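Local atomic coordinates of iron uptake protein A2 (Synechocystis sp., PDB entry 2VOZ), a protein that binds ferric iron in the periplasm and probably hands it to an ABC transporter that imports the metal. Residues V307-P311 / V312-H316; D322-V326 / S327-R331. One frame throughout, in Å; residues are numbered along the deposited sequence.

How the contacts relate
Contact 1 (307-316) and contact 2 (322-331) follow one another along the chain, contact 1 closing before contact 2 opens. Each is a local turn in which a loop enters a short helix, 311-314 in the first and 327-331 in the second. Their centres lie 24 Å apart, and the nearest atoms, about 14 Å apart, do not touch. Contact 1 packs on helix 224-232 and strand 301-302, contact 2 on helix 168-181. Those two helices carry iron-binding tyrosines, Y225 and Y226 in the first and Y169 in the second, so this late part of the chain packs near two iron-binding helices, the side chains of L313 and Y225 about 6 Å apart and those of L329 and Y169 about 9 Å.

Contact 1 (V307-P311 / V312-H316); sequences VPIDP and VLAAH
The extended backbone at I309 and D310 turns into helix 311-314 at P311, and A314 N closes the first helical turn on D310 O with a nearly straight hydrogen bond of 2.8 Å. D310 is the N-cap. Its carboxylate folds back toward the helix start, chi1 of 176° turning CG away from the backbone N, and OD1 takes the N-H of L313 at 3.2 Å through its anti lone pair. V312 N lies closer to the same D310 OD1, 2.9 Å, but its N-H points poorly and the bond is weak. The other oxygen, OD2, forms a salt bridge with K232, which would offset the charge of the cap. Beside this polar grip I309 sends CG2 across the side chain of L313, meeting CD2 at 3.8 Å, and the same methyl lies 4.1 Å from A314 CB. The turn thus has a capped polar side and a small apolar side. D310 and P311 pack against D52, and V312 against S33, of the second subunit. L313 touches both Y301 of strand 301-302 and I228 of helix 224-232, the helix that carries the iron-binding residues Y225 and Y226.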
loop_
_atom_site.group_PDB
_atom_site.type_symbol
_atom_site.label_atom_id
_atom_site.label_comp_id
_atom_site.label_asym_id
_atom_site.label_seq_id
_atom_site.Cartn_x
_atom_site.Cartn_y
_atom_site.Cartn_z
ATOM N N VAL B 307 17.276 -15.421 19.753
ATOM C CA VAL B 307 16.838 -14.281 18.954
ATOM C C VAL B 307 15.601 -13.662 19.613
ATOM O O VAL B 307 14.664 -14.388 19.951
ATOM C CB VAL B 307 16.535 -14.688 17.502
ATOM C CG1 VAL B 307 15.859 -13.470 16.726
ATOM C CG2 VAL B 307 17.823 -15.197 16.790
ATOM N N PRO B 308 15.636 -12.339 19.897
ATOM C CA PRO B 308 14.524 -11.707 20.630
ATOM C C PRO B 308 13.193 -11.941 19.962
ATOM O O PRO B 308 13.090 -11.867 18.727
ATOM C CB PRO B 308 14.861 -10.233 20.561
ATOM C CG PRO B 308 16.352 -10.242 20.553
ATOM C CD PRO B 308 16.710 -11.369 19.630
ATOM N N ILE B 309 12.207 -12.239 20.797
ATOM C CA ILE B 309 10.834 -12.485 20.386
ATOM C C ILE B 309 9.997 -11.230 20.609
ATOM O O ILE B 309 10.228 -10.486 21.579
ATOM C CB ILE B 309 10.239 -13.641 21.244
ATOM C CG1 ILE B 309 11.057 -14.913 20.999
ATOM C CG2 ILE B 309 8.757 -13.853 20.892
ATOM C CD1 ILE B 309 10.860 -15.994 22.086
ATOM N N ASP B 310 9.008 -11.011 19.732
ATOM C CA ASP B 310 8.169 -9.849 19.828
ATOM C C ASP B 310 7.646 -9.751 21.267
ATOM O O ASP B 310 7.185 -10.758 21.805
ATOM C CB ASP B 310 6.978 -9.977 18.880
ATOM C CG ASP B 310 6.023 -8.809 19.016
ATOM O OD1 ASP B 310 5.140 -8.847 19.908
ATOM O OD2 ASP B 310 6.167 -7.864 18.218
ATOM N N PRO B 311 7.748 -8.580 21.891
ATOM C CA PRO B 311 7.373 -8.468 23.324
ATOM C C PRO B 311 5.937 -8.894 23.654
ATOM O O PRO B 311 5.712 -9.515 24.701
ATOM C CB PRO B 311 7.592 -6.987 23.646
ATOM C CG PRO B 311 8.399 -6.429 22.551
ATOM C CD PRO B 311 8.284 -7.310 21.346
ATOM N N VAL B 312 4.975 -8.538 22.798
ATOM C CA VAL B 312 3.575 -8.934 22.998
ATOM C C VAL B 312 3.453 -10.470 22.965
ATOM O O VAL B 312 2.795 -11.080 23.820
ATOM C CB VAL B 312 2.642 -8.271 21.945
ATOM C CG1 VAL B 312 1.170 -8.702 22.188
ATOM C CG2 VAL B 312 2.719 -6.739 22.062
ATOM N N LEU B 313 4.095 -11.107 21.989
ATOM C CA LEU B 313 4.075 -12.570 21.919
ATOM C C LEU B 313 4.802 -13.157 23.139
ATOM O O LEU B 313 4.306 -14.088 23.759
ATOM C CB LEU B 313 4.732 -13.031 20.613
ATOM C CG LEU B 313 4.893 -14.535 20.435
ATOM C CD1 LEU B 313 3.478 -15.216 20.482
ATOM C CD2 LEU B 313 5.580 -14.785 19.102
ATOM N N ALA B 314 5.960 -12.585 23.484
ATOM C CA ALA B 314 6.807 -13.115 24.567
ATOM C C ALA B 314 6.089 -13.047 25.919
ATOM O O ALA B 314 6.360 -13.866 26.789
ATOM C CB ALA B 314 8.136 -12.367 24.629
ATOM N N ALA B 315 5.172 -12.089 26.078
ATOM C CA ALA B 315 4.458 -11.905 27.370
ATOM C C ALA B 315 3.495 -13.057 27.662
ATOM O O ALA B 315 2.977 -13.173 28.780
ATOM C CB ALA B 315 3.738 -10.603 27.405
ATOM N N HIS B 316 3.217 -13.891 26.655
ATOM C CA HIS B 316 2.404 -15.086 26.881
ATOM C C HIS B 316 3.203 -16.247 27.462
ATOM O O HIS B 316 2.640 -17.281 27.788
ATOM C CB HIS B 316 1.736 -15.520 25.568
ATOM C CG HIS B 316 0.655 -14.594 25.149
ATOM N ND1 HIS B 316 -0.616 -14.673 25.665
ATOM C CD2 HIS B 316 0.658 -13.555 24.288
ATOM C CE1 HIS B 316 -1.363 -13.723 25.129
ATOM N NE2 HIS B 316 -0.620 -13.041 24.275
#

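Contact 2 (D322-V326 / S327-R331); sequences DPLNV and SNLGR
N325 and S327 meet where the loop turns into helix 327-331, and their polar atoms form the tight part of the contact. The N325 side chain makes a capping bond at this turn: its OD1 accepts two hydrogen bonds from one residue, S327 N at 2.8 Å and S327 OG at 2.7 Å, and the two donors come from opposite faces of the amide plane. S327 OG reaches it because chi1 of 67° sets the hydroxyl between its own backbone N and carbonyl carbon. The amide is gripped at its other end too, N325 ND2 donating to R117 O, so its rotation is fixed. One residue on, N328 returns two hydrogen bonds to N325 O: its backbone N-H comes in at 3.0 Å from above the carbonyl plane, while its side-chain ND2 reaches the same oxygen at 2.9 Å, tilted only slightly from that plane. L324 passes obliquely over this amide, its CD1 3.4 Å from N328 ND2. The main-chain bond from L329 N to V326 O follows.

The apolar part is looser. The other methyl of L324, CD2, stands 4.0 Å from L329 CD2, and V326 CB is 4.4 Å from L329 CG. A water accepts weakly from G330 N at 2.9 Å and may also donate to V326 O, a longer and less certain link. At the start of the loop D322 OD1 accepts from L324 N, an Asx turn leading into L324, and the same oxygen forms a salt bridge with R257. L324 and L329 both rest on S176 of helix 168-181, the helix that bears the iron-binding residue Y169, while N325 and S327 lie against P119 in a neighbouring loop.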
loop_
_atom_site.group_PDB
_atom_site.type_symbol
_atom_site.label_atom_id
_atom_site.label_comp_id
_atom_site.label_asym_id
_atom_site.label_seq_id
_atom_site.Cartn_x
_atom_site.Cartn_y
_atom_site.Cartn_z
ATOM N N ASP B 322 6.469 -29.234 21.023
ATOM C CA ASP B 322 6.644 -30.654 20.769
ATOM C C ASP B 322 7.912 -30.856 19.927
ATOM O O ASP B 322 8.102 -30.155 18.917
ATOM C CB ASP B 322 5.391 -31.138 20.029
ATOM C CG ASP B 322 5.327 -32.651 19.874
ATOM O OD1 ASP B 322 6.364 -33.310 19.684
ATOM O OD2 ASP B 322 4.195 -33.182 19.941
ATOM N N PRO B 323 8.811 -31.778 20.366
ATOM C CA PRO B 323 10.069 -32.061 19.637
ATOM C C PRO B 323 9.888 -32.888 18.347
ATOM O O PRO B 323 10.866 -33.125 17.642
ATOM C CB PRO B 323 10.902 -32.822 20.672
ATOM C CG PRO B 323 9.879 -33.575 21.478
ATOM C CD PRO B 323 8.701 -32.591 21.597
ATOM N N LEU B 324 8.651 -33.253 18.000
ATOM C CA LEU B 324 8.365 -34.027 16.763
ATOM C C LEU B 324 8.999 -33.389 15.536
ATOM O O LEU B 324 8.908 -32.171 15.356
ATOM C CB LEU B 324 6.853 -34.138 16.556
ATOM C CG LEU B 324 6.345 -34.886 15.361
ATOM C CD1 LEU B 324 6.565 -36.389 15.669
ATOM C CD2 LEU B 324 4.874 -34.627 15.128
ATOM N N ASN B 325 9.650 -34.170 14.680
ATOM C CA ASN B 325 10.218 -33.527 13.484
ATOM C C ASN B 325 9.039 -33.060 12.637
ATOM O O ASN B 325 8.095 -33.813 12.404
ATOM C CB ASN B 325 11.147 -34.476 12.707
ATOM C CG ASN B 325 11.794 -33.802 11.523
ATOM O OD1 ASN B 325 11.156 -33.655 10.468
ATOM N ND2 ASN B 325 13.049 -33.360 11.686
ATOM N N VAL B 326 9.093 -31.805 12.195
ATOM C CA VAL B 326 7.938 -31.232 11.485
ATOM C C VAL B 326 7.707 -31.885 10.124
ATOM O O VAL B 326 6.620 -31.717 9.565
ATOM C CB VAL B 326 8.007 -29.699 11.379
ATOM C CG1 VAL B 326 7.945 -29.048 12.794
ATOM C CG2 VAL B 326 9.274 -29.308 10.629
ATOM N N SER B 327 8.649 -32.666 9.607
ATOM C CA SER B 327 8.348 -33.416 8.342
ATOM C C SER B 327 7.185 -34.413 8.543
ATOM O O SER B 327 6.531 -34.817 7.559
ATOM C CB SER B 327 9.569 -34.149 7.779
ATOM O OG SER B 327 9.956 -35.198 8.636
ATOM N N ASN B 328 6.915 -34.773 9.804
ATOM C CA ASN B 328 5.815 -35.692 10.117
ATOM C C ASN B 328 4.466 -35.053 9.785
ATOM O O ASN B 328 3.486 -35.743 9.499
ATOM C CB ASN B 328 5.830 -36.051 11.603
ATOM C CG ASN B 328 6.840 -37.116 11.908
ATOM O OD1 ASN B 328 6.663 -38.285 11.513
ATOM N ND2 ASN B 328 7.946 -36.721 12.545
ATOM N N LEU B 329 4.424 -33.719 9.832
ATOM C CA LEU B 329 3.187 -33.015 9.574
ATOM C C LEU B 329 2.714 -33.191 8.137
ATOM O O LEU B 329 1.494 -33.308 7.859
ATOM C CB LEU B 329 3.308 -31.507 9.920
ATOM C CG LEU B 329 3.891 -31.131 11.293
ATOM C CD1 LEU B 329 3.621 -29.645 11.626
ATOM C CD2 LEU B 329 3.441 -32.022 12.392
ATOM N N GLY B 330 3.665 -33.168 7.208
ATOM C CA GLY B 330 3.371 -33.524 5.814
ATOM C C GLY B 330 3.231 -35.020 5.575
ATOM O O GLY B 330 2.345 -35.453 4.830
ATOM N N ARG B 331 4.090 -35.803 6.206
ATOM C CA ARG B 331 4.092 -37.264 5.993
ATOM C C ARG B 331 2.684 -37.848 6.166
ATOM O O ARG B 331 2.268 -38.695 5.379
ATOM C CB ARG B 331 5.076 -37.934 6.954
ATOM C CG ARG B 331 5.085 -39.461 6.846
ATOM C CD ARG B 331 6.052 -40.081 7.874
ATOM N NE ARG B 331 5.873 -41.534 7.939
ATOM C CZ ARG B 331 6.502 -42.334 8.796
ATOM N NH1 ARG B 331 7.354 -41.833 9.692
ATOM N NH2 ARG B 331 6.262 -43.643 8.772
HETATM O O HOH W 1 6.065 -31.861 6.326
#